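Local coordinates for protein LYND (Lyngbya aestuarii, PDB 4V1T) that probably catalyses the ATP-dependent cyclodehydration of cysteines in a precursor peptide to thiazolines, as a heterocyclase of the YcaO family, at residues Q112-T117 and I137-Q142; S149-N154 and S176-L181; F459-Y464 and P482-A487; P508-Y513 and H522-G527. All coordinates share one frame; numbering follows the deposited sequence.

Contact 1: residues Q112-T117 and I137-Q142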
loop_
_atom_site.group_PDB
_atom_site.type_symbol
_atom_site.label_atom_id
_atom_site.label_comp_id
_atom_site.label_asym_id
_atom_site.label_seq_id
_atom_site.Cartn_x
_atom_site.Cartn_y
_atom_site.Cartn_z
ATOM N N GLN B 112 -12.605 13.313 -34.792
ATOM C CA GLN B 112 -13.856 12.641 -34.450
ATOM C C GLN B 112 -14.724 13.561 -33.596
ATOM O O GLN B 112 -14.271 14.034 -32.550
ATOM C CB GLN B 112 -13.581 11.347 -33.687
ATOM C CG GLN B 112 -12.923 10.256 -34.507
ATOM C CD GLN B 112 -12.482 9.087 -33.645
ATOM O OE1 GLN B 112 -13.130 8.049 -33.615
ATOM N NE2 GLN B 112 -11.371 9.259 -32.930
ATOM N N PRO B 113 -15.967 13.825 -34.034
ATOM C CA PRO B 113 -16.807 14.683 -33.210
ATOM C C PRO B 113 -17.344 13.964 -31.970
ATOM O O PRO B 113 -17.446 12.735 -31.944
ATOM C CB PRO B 113 -17.942 15.085 -34.153
ATOM C CG PRO B 113 -18.008 14.006 -35.167
ATOM C CD PRO B 113 -16.627 13.430 -35.292
ATOM N N VAL B 114 -17.687 14.755 -30.959
ATOM C CA VAL B 114 -18.209 14.265 -29.687
ATOM C C VAL B 114 -19.542 14.971 -29.385
ATOM O O VAL B 114 -19.809 16.056 -29.915
ATOM C CB VAL B 114 -17.168 14.518 -28.574
ATOM C CG1 VAL B 114 -17.800 14.777 -27.219
ATOM C CG2 VAL B 114 -16.195 13.351 -28.496
ATOM N N THR B 115 -20.383 14.350 -28.559
ATOM C CA THR B 115 -21.608 14.996 -28.088
ATOM C C THR B 115 -21.557 15.183 -26.585
ATOM O O THR B 115 -21.034 14.325 -25.867
ATOM C CB THR B 115 -22.880 14.198 -28.457
ATOM O OG1 THR B 115 -22.825 12.889 -27.882
ATOM C CG2 THR B 115 -23.021 14.086 -29.970
ATOM N N LEU B 116 -22.080 16.321 -26.126
ATOM C CA LEU B 116 -22.234 16.605 -24.701
ATOM C C LEU B 116 -23.717 16.563 -24.339
ATOM O O LEU B 116 -24.559 17.009 -25.118
ATOM C CB LEU B 116 -21.658 17.978 -24.337
ATOM C CG LEU B 116 -20.235 18.282 -24.808
ATOM C CD1 LEU B 116 -19.727 19.554 -24.139
ATOM C CD2 LEU B 116 -19.283 17.126 -24.545
ATOM N N THR B 117 -24.023 16.027 -23.158
ATOM C CA THR B 117 -25.404 15.912 -22.690
ATOM C C THR B 117 -25.484 16.221 -21.192
ATOM O O THR B 117 -24.960 15.472 -20.381
ATOM C CB THR B 117 -25.978 14.499 -22.940
ATOM O OG1 THR B 117 -25.674 14.071 -24.279
ATOM C CG2 THR B 117 -27.492 14.486 -22.729
ATOM N N ILE B 137 -8.273 21.953 -27.789
ATOM C CA ILE B 137 -7.377 20.836 -28.028
ATOM C C ILE B 137 -7.743 20.105 -29.315
ATOM O O ILE B 137 -7.258 19.010 -29.567
ATOM C CB ILE B 137 -7.361 19.847 -26.841
ATOM C CG1 ILE B 137 -8.762 19.314 -26.541
ATOM C CG2 ILE B 137 -6.801 20.533 -25.605
ATOM C CD1 ILE B 137 -8.780 18.211 -25.510
ATOM N N GLY B 138 -8.601 20.717 -30.124
ATOM C CA GLY B 138 -8.882 20.226 -31.467
ATOM C C GLY B 138 -10.087 19.320 -31.616
ATOM O O GLY B 138 -10.310 18.762 -32.683
ATOM N N ILE B 139 -10.872 19.172 -30.555
ATOM C CA ILE B 139 -12.023 18.282 -30.581
ATOM C C ILE B 139 -13.298 19.089 -30.759
ATOM O O ILE B 139 -13.556 20.021 -29.998
ATOM C CB ILE B 139 -12.105 17.436 -29.295
ATOM C CG1 ILE B 139 -10.901 16.501 -29.221
ATOM C CG2 ILE B 139 -13.376 16.603 -29.273
ATOM C CD1 ILE B 139 -10.713 15.827 -27.883
ATOM N N SER B 140 -14.088 18.730 -31.771
ATOM C CA SER B 140 -15.323 19.448 -32.079
ATOM C C SER B 140 -16.519 18.793 -31.392
ATOM O O SER B 140 -16.543 17.579 -31.184
ATOM C CB SER B 140 -15.555 19.487 -33.590
ATOM O OG SER B 140 -15.581 18.174 -34.114
ATOM N N VAL B 141 -17.514 19.608 -31.064
ATOM C CA VAL B 141 -18.685 19.168 -30.335
ATOM C C VAL B 141 -19.949 19.320 -31.171
ATOM O O VAL B 141 -20.109 20.287 -31.911
ATOM C CB VAL B 141 -18.866 19.981 -29.042
ATOM C CG1 VAL B 141 -20.070 19.478 -28.253
ATOM C CG2 VAL B 141 -17.599 19.923 -28.206
ATOM N N GLN B 142 -20.845 18.349 -31.035
ATOM C CA GLN B 142 -22.185 18.425 -31.627
ATOM C C GLN B 142 -23.238 18.168 -30.563
ATOM O O GLN B 142 -22.935 17.618 -29.509
ATOM C CB GLN B 142 -22.320 17.411 -32.754
ATOM C CG GLN B 142 -21.445 17.739 -33.946
ATOM C CD GLN B 142 -21.689 16.820 -35.116
ATOM O OE1 GLN B 142 -22.793 16.296 -35.290
ATOM N NE2 GLN B 142 -20.668 16.626 -35.931
HETATM O O HOH W 1 -13.223 16.371 -33.341
#
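Ile-139 makes a loose apolar touch, its CG2 methyl 4.4 Å from CG2 of Val-114, while its side chain also packs on Leu-134 and on helix 250-275. At Ser-140 the main chain takes over. Ser-140 N donates to a water at 3.0 Å, which gives a weak bond to Gln-112 O, and Ser-140 O accepts from Val-114 N at 3.1 Å. Val-141 comes next, with CG1 anti to the backbone N (chi1 -178°). That branch meets CG of Leu-116 at 3.7 Å, the two side chains crossing at about a right angle, and Thr-131 of helix 124-135 touches both. Gln-142 N then bonds to Val-114 O at 2.8 Å, and its extended side chain runs alongside the Pro-113 ring, with NE2 3.6 Å from Pro-113 CB. This is the parallel pairing of a beta-alpha-beta unit: strand 114-118, helix 124-135 and the short edge strand 141-142. Val-114 is held by both its N and its O, so the register rests on main-chain atoms; the side chains add mainly van der Waals contact, and the water carries the polar link one residue past the paired part.

Contact 2: residues S149-N154 and S176-L181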
loop_
_atom_site.group_PDB
_atom_site.type_symbol
_atom_site.label_atom_id
_atom_site.label_comp_id
_atom_site.label_asym_id
_atom_site.label_seq_id
_atom_site.Cartn_x
_atom_site.Cartn_y
_atom_site.Cartn_z
ATOM N N SER B 149 -27.422 10.168 -35.574
ATOM C CA SER B 149 -26.388 9.241 -36.043
ATOM C C SER B 149 -25.310 9.045 -34.973
ATOM O O SER B 149 -25.081 9.929 -34.159
ATOM C CB SER B 149 -25.752 9.739 -37.345
ATOM O OG SER B 149 -25.088 10.969 -37.155
ATOM N N PRO B 150 -24.630 7.892 -34.984
ATOM C CA PRO B 150 -23.685 7.568 -33.907
ATOM C C PRO B 150 -22.468 8.486 -33.845
ATOM O O PRO B 150 -22.082 9.063 -34.860
ATOM C CB PRO B 150 -23.234 6.138 -34.253
ATOM C CG PRO B 150 -24.200 5.641 -35.283
ATOM C CD PRO B 150 -24.649 6.850 -36.024
ATOM N N THR B 151 -21.873 8.608 -32.660
ATOM C CA THR B 151 -20.591 9.290 -32.506
ATOM C C THR B 151 -19.624 8.397 -31.752
ATOM O O THR B 151 -20.010 7.364 -31.223
ATOM C CB THR B 151 -20.732 10.640 -31.770
ATOM O OG1 THR B 151 -21.175 10.426 -30.423
ATOM C CG2 THR B 151 -21.724 11.540 -32.504
ATOM N N ALA B 152 -18.364 8.804 -31.699
ATOM C CA ALA B 152 -17.350 8.029 -31.018
ATOM C C ALA B 152 -17.468 8.126 -29.505
ATOM O O ALA B 152 -16.971 7.262 -28.789
ATOM C CB ALA B 152 -15.976 8.488 -31.458
ATOM N N LEU B 153 -18.111 9.177 -29.010
ATOM C CA LEU B 153 -18.279 9.339 -27.571
ATOM C C LEU B 153 -19.348 10.356 -27.209
ATOM O O LEU B 153 -19.338 11.485 -27.698
ATOM C CB LEU B 153 -16.961 9.753 -26.936
ATOM C CG LEU B 153 -16.944 9.799 -25.413
ATOM C CD1 LEU B 153 -16.986 8.391 -24.839
ATOM C CD2 LEU B 153 -15.726 10.547 -24.925
ATOM N N ASN B 154 -20.274 9.947 -26.350
ATOM C CA ASN B 154 -21.220 10.880 -25.739
ATOM C C ASN B 154 -20.757 11.186 -24.321
ATOM O O ASN B 154 -20.580 10.278 -23.515
ATOM C CB ASN B 154 -22.637 10.299 -25.737
ATOM C CG ASN B 154 -23.673 11.267 -25.184
ATOM O OD1 ASN B 154 -23.589 12.480 -25.385
ATOM N ND2 ASN B 154 -24.652 10.731 -24.474
ATOM N N SER B 176 -28.030 0.951 -28.564
ATOM C CA SER B 176 -27.384 1.644 -29.668
ATOM C C SER B 176 -25.900 1.285 -29.793
ATOM O O SER B 176 -25.248 1.664 -30.764
ATOM C CB SER B 176 -27.541 3.154 -29.477
ATOM O OG SER B 176 -27.257 3.853 -30.669
ATOM N N GLN B 177 -25.382 0.548 -28.815
ATOM C CA GLN B 177 -23.950 0.274 -28.716
ATOM C C GLN B 177 -23.149 1.579 -28.734
ATOM O O GLN B 177 -22.092 1.677 -29.354
ATOM C CB GLN B 177 -23.499 -0.683 -29.827
ATOM C CG GLN B 177 -23.634 -2.148 -29.429
ATOM C CD GLN B 177 -23.574 -3.101 -30.611
ATOM O OE1 GLN B 177 -24.245 -4.133 -30.620
ATOM N NE2 GLN B 177 -22.765 -2.769 -31.608
ATOM N N GLN B 178 -23.669 2.577 -28.024
ATOM C CA GLN B 178 -23.024 3.883 -27.904
ATOM C C GLN B 178 -22.079 3.910 -26.710
ATOM O O GLN B 178 -22.469 3.594 -25.588
ATOM C CB GLN B 178 -24.085 4.985 -27.768
ATOM C CG GLN B 178 -23.541 6.390 -27.536
ATOM C CD GLN B 178 -22.872 6.978 -28.757
ATOM O OE1 GLN B 178 -23.468 7.056 -29.823
ATOM N NE2 GLN B 178 -21.622 7.402 -28.606
ATOM N N THR B 179 -20.833 4.290 -26.955
ATOM C CA THR B 179 -19.875 4.475 -25.888
ATOM C C THR B 179 -20.058 5.886 -25.317
ATOM O O THR B 179 -20.166 6.851 -26.063
ATOM C CB THR B 179 -18.429 4.279 -26.381
ATOM O OG1 THR B 179 -18.223 2.910 -26.728
ATOM C CG2 THR B 179 -17.426 4.665 -25.311
ATOM N N TRP B 180 -20.097 6.002 -23.996
ATOM C CA TRP B 180 -20.317 7.294 -23.373
ATOM C C TRP B 180 -19.499 7.462 -22.102
ATOM O O TRP B 180 -19.055 6.478 -21.505
ATOM C CB TRP B 180 -21.805 7.501 -23.080
ATOM C CG TRP B 180 -22.449 6.426 -22.240
ATOM C CD1 TRP B 180 -22.617 5.114 -22.580
ATOM C CD2 TRP B 180 -23.050 6.582 -20.942
ATOM N NE1 TRP B 180 -23.262 4.440 -21.567
ATOM C CE2 TRP B 180 -23.541 5.320 -20.555
ATOM C CE3 TRP B 180 -23.210 7.665 -20.068
ATOM C CZ2 TRP B 180 -24.178 5.109 -19.332
ATOM C CZ3 TRP B 180 -23.843 7.454 -18.851
ATOM C CH2 TRP B 180 -24.320 6.186 -18.498
ATOM N N LEU B 181 -19.310 8.722 -21.707
ATOM C CA LEU B 181 -18.515 9.088 -20.542
ATOM C C LEU B 181 -19.359 9.851 -19.521
ATOM O O LEU B 181 -20.193 10.679 -19.886
ATOM C CB LEU B 181 -17.319 9.947 -20.966
ATOM C CG LEU B 181 -16.579 10.713 -19.861
ATOM C CD1 LEU B 181 -15.874 9.766 -18.920
ATOM C CD2 LEU B 181 -15.577 11.683 -20.457
HETATM O O HOH W 2 -19.749 4.714 -29.638
#
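The flat amide of Gln-178 reaches across to Thr-151, whose O is tilted out of the amide plane; the 3.1 Å bond from Gln-178 NE2 meets Thr-151 O from above its carbonyl plane rather than along a lone pair. Thr-179 O lies close to the amide plane and takes a nearly straight bond of 3.0 Å from the same NE2 (170°). Bending of the Gln-178 chain at chi2 (71°) folds the amide back beside its own backbone, where it can serve both oxygens. The other flat group, the indole of Trp-180, is approached obliquely by Asn-154 O, and the CB atoms of these two residues pack together. The indole also stacks on Phe-196 and packs against Ile-169, Asn-170 and Ala-173 of helix 165-176; its side chain is about 10 Å from the zinc ion held by four cysteines.

Beyond the amide a parallel beta bridge joins Asn-154 and Trp-180, where strands 154-157 and 180-184 of the mixed sheet begin to pair; with helix 165-176 between them they form a beta-alpha-beta crossover. Asn-154 N donates to Thr-179 O at 3.1 Å and Leu-181 N to Asn-154 O at 2.7 Å. Thr-179 O therefore accepts two bonds, one from the neighbouring strand and one from Gln-178. A water donates to Thr-151 O and accepts from Thr-179 N at 2.9 Å. Leu-153 brings CD1 to 3.8 Å from CG2 of Thr-179 and 4.2 Å from CB of Leu-181, and Trp-267 of helix 250-275 touches both Leu-153 and Thr-179.

Contact 3: residues F459-Y464 and P482-A487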
loop_
_atom_site.group_PDB
_atom_site.type_symbol
_atom_site.label_atom_id
_atom_site.label_comp_id
_atom_site.label_asym_id
_atom_site.label_seq_id
_atom_site.Cartn_x
_atom_site.Cartn_y
_atom_site.Cartn_z
ATOM N N PHE B 459 -35.923 -21.703 19.243
ATOM C CA PHE B 459 -36.550 -20.916 20.295
ATOM C C PHE B 459 -37.514 -21.813 21.096
ATOM O O PHE B 459 -38.101 -22.744 20.554
ATOM C CB PHE B 459 -37.315 -19.729 19.708
ATOM C CG PHE B 459 -36.435 -18.614 19.231
ATOM C CD1 PHE B 459 -35.953 -17.666 20.121
ATOM C CD2 PHE B 459 -36.112 -18.490 17.891
ATOM C CE1 PHE B 459 -35.151 -16.624 19.688
ATOM C CE2 PHE B 459 -35.298 -17.451 17.448
ATOM C CZ PHE B 459 -34.819 -16.514 18.346
ATOM N N SER B 460 -37.672 -21.541 22.384
ATOM C CA SER B 460 -38.586 -22.329 23.210
ATOM C C SER B 460 -40.037 -21.950 22.919
ATOM O O SER B 460 -40.302 -20.904 22.320
ATOM C CB SER B 460 -38.296 -22.122 24.694
ATOM O OG SER B 460 -38.892 -20.928 25.155
ATOM N N ASP B 461 -40.968 -22.806 23.341
ATOM C CA ASP B 461 -42.390 -22.497 23.238
ATOM C C ASP B 461 -42.745 -21.286 24.091
ATOM O O ASP B 461 -43.537 -20.440 23.673
ATOM C CB ASP B 461 -43.254 -23.693 23.666
ATOM C CG ASP B 461 -43.170 -24.852 22.693
ATOM O OD1 ASP B 461 -43.061 -24.611 21.470
ATOM O OD2 ASP B 461 -43.215 -26.010 23.160
ATOM N N GLY B 462 -42.173 -21.218 25.291
ATOM C CA GLY B 462 -42.379 -20.088 26.179
ATOM C C GLY B 462 -41.876 -18.796 25.551
ATOM O O GLY B 462 -42.509 -17.750 25.663
ATOM N N GLN B 463 -40.730 -18.866 24.889
ATOM C CA GLN B 463 -40.148 -17.682 24.263
ATOM C C GLN B 463 -41.066 -17.124 23.191
ATOM O O GLN B 463 -41.266 -15.910 23.103
ATOM C CB GLN B 463 -38.784 -18.006 23.660
ATOM C CG GLN B 463 -37.646 -18.001 24.663
ATOM C CD GLN B 463 -36.321 -18.301 24.003
ATOM O OE1 GLN B 463 -36.094 -19.415 23.534
ATOM N NE2 GLN B 463 -35.453 -17.306 23.931
ATOM N N TYR B 464 -41.622 -18.016 22.376
ATOM C CA TYR B 464 -42.542 -17.611 21.321
ATOM C C TYR B 464 -43.817 -16.993 21.895
ATOM O O TYR B 464 -44.263 -15.951 21.433
ATOM C CB TYR B 464 -42.913 -18.796 20.444
ATOM C CG TYR B 464 -41.950 -19.084 19.315
ATOM C CD1 TYR B 464 -41.603 -18.099 18.405
ATOM C CD2 TYR B 464 -41.424 -20.355 19.131
ATOM C CE1 TYR B 464 -40.739 -18.355 17.357
ATOM C CE2 TYR B 464 -40.558 -20.623 18.084
ATOM C CZ TYR B 464 -40.218 -19.615 17.204
ATOM O OH TYR B 464 -39.378 -19.871 16.157
ATOM N N PRO B 482 -38.501 -14.134 16.691
ATOM C CA PRO B 482 -39.428 -13.833 15.607
ATOM C C PRO B 482 -40.811 -14.392 15.859
ATOM O O PRO B 482 -40.994 -15.173 16.790
ATOM C CB PRO B 482 -38.788 -14.507 14.386
ATOM C CG PRO B 482 -37.778 -15.464 14.909
ATOM C CD PRO B 482 -37.683 -15.320 16.401
ATOM N N GLN B 483 -41.777 -13.975 15.049
ATOM C CA GLN B 483 -43.109 -14.562 15.084
ATOM C C GLN B 483 -42.999 -16.035 14.701
ATOM O O GLN B 483 -41.982 -16.469 14.151
ATOM C CB GLN B 483 -44.058 -13.833 14.128
ATOM C CG GLN B 483 -44.195 -12.337 14.379
ATOM C CD GLN B 483 -44.901 -11.623 13.248
ATOM O OE1 GLN B 483 -45.562 -12.248 12.427
ATOM N NE2 GLN B 483 -44.755 -10.306 13.194
ATOM N N ARG B 484 -44.042 -16.808 14.984
ATOM C CA ARG B 484 -44.022 -18.221 14.649
ATOM C C ARG B 484 -44.173 -18.418 13.159
ATOM O O ARG B 484 -44.718 -17.584 12.460
ATOM C CB ARG B 484 -45.113 -18.992 15.402
ATOM C CG ARG B 484 -44.744 -19.291 16.846
ATOM C CD ARG B 484 -45.515 -20.465 17.394
ATOM N NE ARG B 484 -44.720 -21.692 17.387
ATOM C CZ ARG B 484 -44.175 -22.265 18.460
ATOM N NH1 ARG B 484 -44.319 -21.745 19.674
ATOM N NH2 ARG B 484 -43.484 -23.381 18.317
ATOM N N PHE B 485 -43.669 -19.539 12.679
ATOM C CA PHE B 485 -43.788 -19.888 11.282
ATOM C C PHE B 485 -45.140 -20.527 10.976
ATOM O O PHE B 485 -45.388 -21.664 11.362
ATOM C CB PHE B 485 -42.677 -20.851 10.919
ATOM C CG PHE B 485 -42.740 -21.328 9.509
ATOM C CD1 PHE B 485 -42.463 -20.465 8.478
ATOM C CD2 PHE B 485 -43.063 -22.640 9.217
ATOM C CE1 PHE B 485 -42.511 -20.892 7.180
ATOM C CE2 PHE B 485 -43.113 -23.078 7.915
ATOM C CZ PHE B 485 -42.842 -22.202 6.892
ATOM N N ASP B 486 -46.011 -19.785 10.297
ATOM C CA ASP B 486 -47.283 -20.329 9.798
ATOM C C ASP B 486 -47.043 -21.217 8.576
ATOM O O ASP B 486 -46.905 -20.733 7.445
ATOM C CB ASP B 486 -48.254 -19.201 9.456
ATOM C CG ASP B 486 -49.629 -19.713 9.051
ATOM O OD1 ASP B 486 -49.900 -20.917 9.217
ATOM O OD2 ASP B 486 -50.446 -18.903 8.572
ATOM N N ALA B 487 -47.006 -22.524 8.810
ATOM C CA ALA B 487 -46.678 -23.487 7.766
ATOM C C ALA B 487 -47.733 -23.533 6.661
ATOM O O ALA B 487 -47.492 -24.094 5.589
ATOM C CB ALA B 487 -46.491 -24.863 8.371
HETATM O O HOH W 3 -39.879 -18.513 13.951
#
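Tyr-464 and Arg-484 make the main ring contact. The CG methylene of Arg-484 lies over one face of the tyrosine, 3.9 Å from the ring centroid and 22° off the normal, a CH-pi contact; CB of Phe-459 is on the opposite face. A bend at chi3 (100°) then carries the guanidinium across to the CD2 and CB side of the ring, tilted 45° to it, with CD2 of Tyr-464 over one guanidinium face and 3.3 Å from NH1. At the ring edge, near its plane, Pro-482 O comes within 3.2 Å of Tyr-464 CE1.

The charged link is a weak one. Asp-461 OD1 approaches the guanidinium edge and accepts a weak salt-bridge bond of 3.4 Å from NH2 of Arg-484, which has a further, long ion pair with Glu-454. A water joins the polar end of the tyrosine to the loop: it accepts from Tyr-464 OH at 2.6 Å and donates to Gln-483 O at 2.9 Å. Apolar contact is completed by Phe-459, whose CE2 meets CD of Pro-482 at 3.4 Å.

Ser-460 and Gln-463 form a capping box at the start of helix 461-465. The contact thus sets the first turn of this helix against the loop that leads to strand 491-498, with Leu-457 of helix 454-457 packing on both Tyr-464 and Pro-482.

Contact 4: residues P508-Y513 and H522-G527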
loop_
_atom_site.group_PDB
_atom_site.type_symbol
_atom_site.label_atom_id
_atom_site.label_comp_id
_atom_site.label_asym_id
_atom_site.label_seq_id
_atom_site.Cartn_x
_atom_site.Cartn_y
_atom_site.Cartn_z
ATOM N N PRO B 508 -36.159 -21.790 4.386
ATOM C CA PRO B 508 -36.745 -20.507 3.987
ATOM C C PRO B 508 -35.653 -19.504 3.586
ATOM O O PRO B 508 -34.614 -19.436 4.229
ATOM C CB PRO B 508 -37.525 -20.056 5.232
ATOM C CG PRO B 508 -37.058 -20.927 6.350
ATOM C CD PRO B 508 -36.564 -22.196 5.742
ATOM N N THR B 509 -35.897 -18.756 2.517
ATOM C CA THR B 509 -34.950 -17.774 2.017
ATOM C C THR B 509 -34.592 -16.771 3.106
ATOM O O THR B 509 -33.480 -16.240 3.133
ATOM C CB THR B 509 -35.522 -17.044 0.782
ATOM O OG1 THR B 509 -35.915 -18.007 -0.209
ATOM C CG2 THR B 509 -34.498 -16.121 0.170
ATOM N N ALA B 510 -35.529 -16.535 4.019
ATOM C CA ALA B 510 -35.335 -15.563 5.093
ATOM C C ALA B 510 -34.189 -15.948 6.028
ATOM O O ALA B 510 -33.620 -15.089 6.704
ATOM C CB ALA B 510 -36.626 -15.395 5.879
ATOM N N LEU B 511 -33.868 -17.239 6.078
ATOM C CA LEU B 511 -32.767 -17.727 6.909
ATOM C C LEU B 511 -31.417 -17.720 6.186
ATOM O O LEU B 511 -30.370 -17.687 6.827
ATOM C CB LEU B 511 -33.057 -19.148 7.395
ATOM C CG LEU B 511 -33.876 -19.294 8.682
ATOM C CD1 LEU B 511 -34.083 -20.764 8.971
ATOM C CD2 LEU B 511 -33.189 -18.626 9.864
ATOM N N CYS B 512 -31.459 -17.752 4.859
ATOM C CA CYS B 512 -30.267 -17.964 4.043
ATOM C C CYS B 512 -29.524 -16.679 3.683
ATOM O O CYS B 512 -28.354 -16.730 3.335
ATOM C CB CYS B 512 -30.655 -18.699 2.760
ATOM S SG CYS B 512 -31.356 -20.344 3.038
ATOM N N TYR B 513 -30.201 -15.540 3.758
ATOM C CA TYR B 513 -29.607 -14.263 3.380
ATOM C C TYR B 513 -30.007 -13.156 4.341
ATOM O O TYR B 513 -31.053 -13.230 4.988
ATOM C CB TYR B 513 -30.028 -13.892 1.964
ATOM C CG TYR B 513 -29.713 -14.966 0.952
ATOM C CD1 TYR B 513 -28.434 -15.080 0.406
ATOM C CD2 TYR B 513 -30.688 -15.877 0.550
ATOM C CE1 TYR B 513 -28.138 -16.064 -0.518
ATOM C CE2 TYR B 513 -30.403 -16.860 -0.375
ATOM C CZ TYR B 513 -29.126 -16.951 -0.902
ATOM O OH TYR B 513 -28.830 -17.924 -1.815
ATOM N N HIS B 522 -45.916 -11.817 9.207
ATOM C CA HIS B 522 -45.280 -13.128 9.079
ATOM C C HIS B 522 -43.752 -13.026 9.079
ATOM O O HIS B 522 -43.066 -13.593 8.219
ATOM C CB HIS B 522 -45.783 -13.819 7.808
ATOM C CG HIS B 522 -45.477 -15.280 7.738
ATOM N ND1 HIS B 522 -45.232 -16.052 8.861
ATOM C CD2 HIS B 522 -45.392 -16.127 6.685
ATOM C CE1 HIS B 522 -44.998 -17.296 8.496
ATOM N NE2 HIS B 522 -45.090 -17.373 7.177
ATOM N N ARG B 523 -43.220 -12.298 10.052
ATOM C CA ARG B 523 -41.782 -12.143 10.182
ATOM C C ARG B 523 -41.231 -13.237 11.085
ATOM O O ARG B 523 -41.027 -13.025 12.276
ATOM C CB ARG B 523 -41.436 -10.756 10.737
ATOM C CG ARG B 523 -41.817 -9.608 9.813
ATOM C CD ARG B 523 -40.844 -8.445 9.919
ATOM N NE ARG B 523 -41.510 -7.205 10.322
ATOM C CZ ARG B 523 -41.923 -6.247 9.494
ATOM N NH1 ARG B 523 -41.750 -6.352 8.183
ATOM N NH2 ARG B 523 -42.522 -5.170 9.987
ATOM N N PHE B 524 -40.990 -14.409 10.505
ATOM C CA PHE B 524 -40.657 -15.597 11.285
ATOM C C PHE B 524 -39.163 -15.850 11.405
ATOM O O PHE B 524 -38.753 -16.846 11.997
ATOM C CB PHE B 524 -41.330 -16.834 10.678
ATOM C CG PHE B 524 -40.932 -17.104 9.255
ATOM C CD1 PHE B 524 -39.759 -17.779 8.964
ATOM C CD2 PHE B 524 -41.734 -16.676 8.208
ATOM C CE1 PHE B 524 -39.392 -18.016 7.654
ATOM C CE2 PHE B 524 -41.376 -16.915 6.897
ATOM C CZ PHE B 524 -40.207 -17.587 6.618
ATOM N N ALA B 525 -38.345 -14.953 10.859
ATOM C CA ALA B 525 -36.899 -15.110 10.943
ATOM C C ALA B 525 -36.165 -13.851 10.518
ATOM O O ALA B 525 -36.677 -13.069 9.730
ATOM C CB ALA B 525 -36.451 -16.282 10.070
ATOM N N ARG B 526 -34.967 -13.675 11.072
ATOM C CA ARG B 526 -33.983 -12.710 10.589
ATOM C C ARG B 526 -32.693 -13.465 10.291
ATOM O O ARG B 526 -32.162 -14.162 11.163
ATOM C CB ARG B 526 -33.708 -11.623 11.630
ATOM C CG ARG B 526 -34.753 -10.541 11.701
ATOM C CD ARG B 526 -34.509 -9.623 12.882
ATOM N NE ARG B 526 -35.612 -8.682 13.060
ATOM C CZ ARG B 526 -35.698 -7.799 14.052
ATOM N NH1 ARG B 526 -34.742 -7.725 14.973
ATOM N NH2 ARG B 526 -36.745 -6.986 14.122
ATOM N N GLY B 527 -32.199 -13.344 9.064
ATOM C CA GLY B 527 -30.958 -14.007 8.680
ATOM C C GLY B 527 -29.803 -13.584 9.566
ATOM O O GLY B 527 -29.546 -12.396 9.725
HETATM O O HOH W 4 -33.125 -12.397 6.209
#
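A chi1 of 59° tucks the Phe-524 ring over its own backbone, with CG flanked by N and C, and swings it toward Pro-508; in Leu-511 a chi2 of 179° extends CD1 anti to CA and turns the other methyl, CD2, to Ala-525. The phenyl ring meets the proline at its edge: CE1 of Phe-524 lies 3.7 Å from CB of Pro-508, which sits near the ring plane. The methyl of Ala-510 fills the middle, with its CB 4.2 Å from CE1 of Phe-524 and 4.3 Å from CB of Ala-525. CD2 of Leu-511 closes on CB of Ala-525 at 4.0 Å, so the apolar contact is made by the proline ring, three methyl groups and the phenyl ring.

The polar side of the contact runs through water. One water donates to Ala-510 O at 2.8 Å and to Tyr-513 O, and accepts from Gly-527 N at 3.1 Å, three bonds that join carbonyls of the helical turn and of the residue after it to Gly-527. A direct link between Ala-510 O and Gly-527 N is ruled out by its poor angle. The Tyr-513 carbonyl oxygen stands close to where a CB of Gly-527 would lie; with no side chain there, the glycine CA can come within 4.5 Å of CA of Leu-511.

The contact joins the weak helical turn 509-512, which follows strand 503-508, to the loop that leads to strand 532-535. Pro-508 packs on Trp-493 of strand 491-498, Leu-511 touches Cys-456 and Leu-457 of helix 454-457, and Phe-524 meets Phe-485 edge-to-face.

The four contacts follow one another along the chain, each closing its loop before the next opens; none nest or cross. Contact 1 closes the crossover through helix 124-135, and contact 2 closes the next one, through strand 154-157 and helix 165-176. The two touch in the same mixed sheet, where strand 114-118 lies between 141-142 and 154-157. Far off, with centres 44 to 65 Å away, contacts 3 and 4 belong to the YcaO cyclodehydratase region. Contact 3 closes a loop containing helix 467-473, and contact 4 a shorter loop after strand 503-508. They join through Gln-483 N, which probably bonds to Arg-523 O at 3.0 Å, tying the two loops together beside strand 491-498.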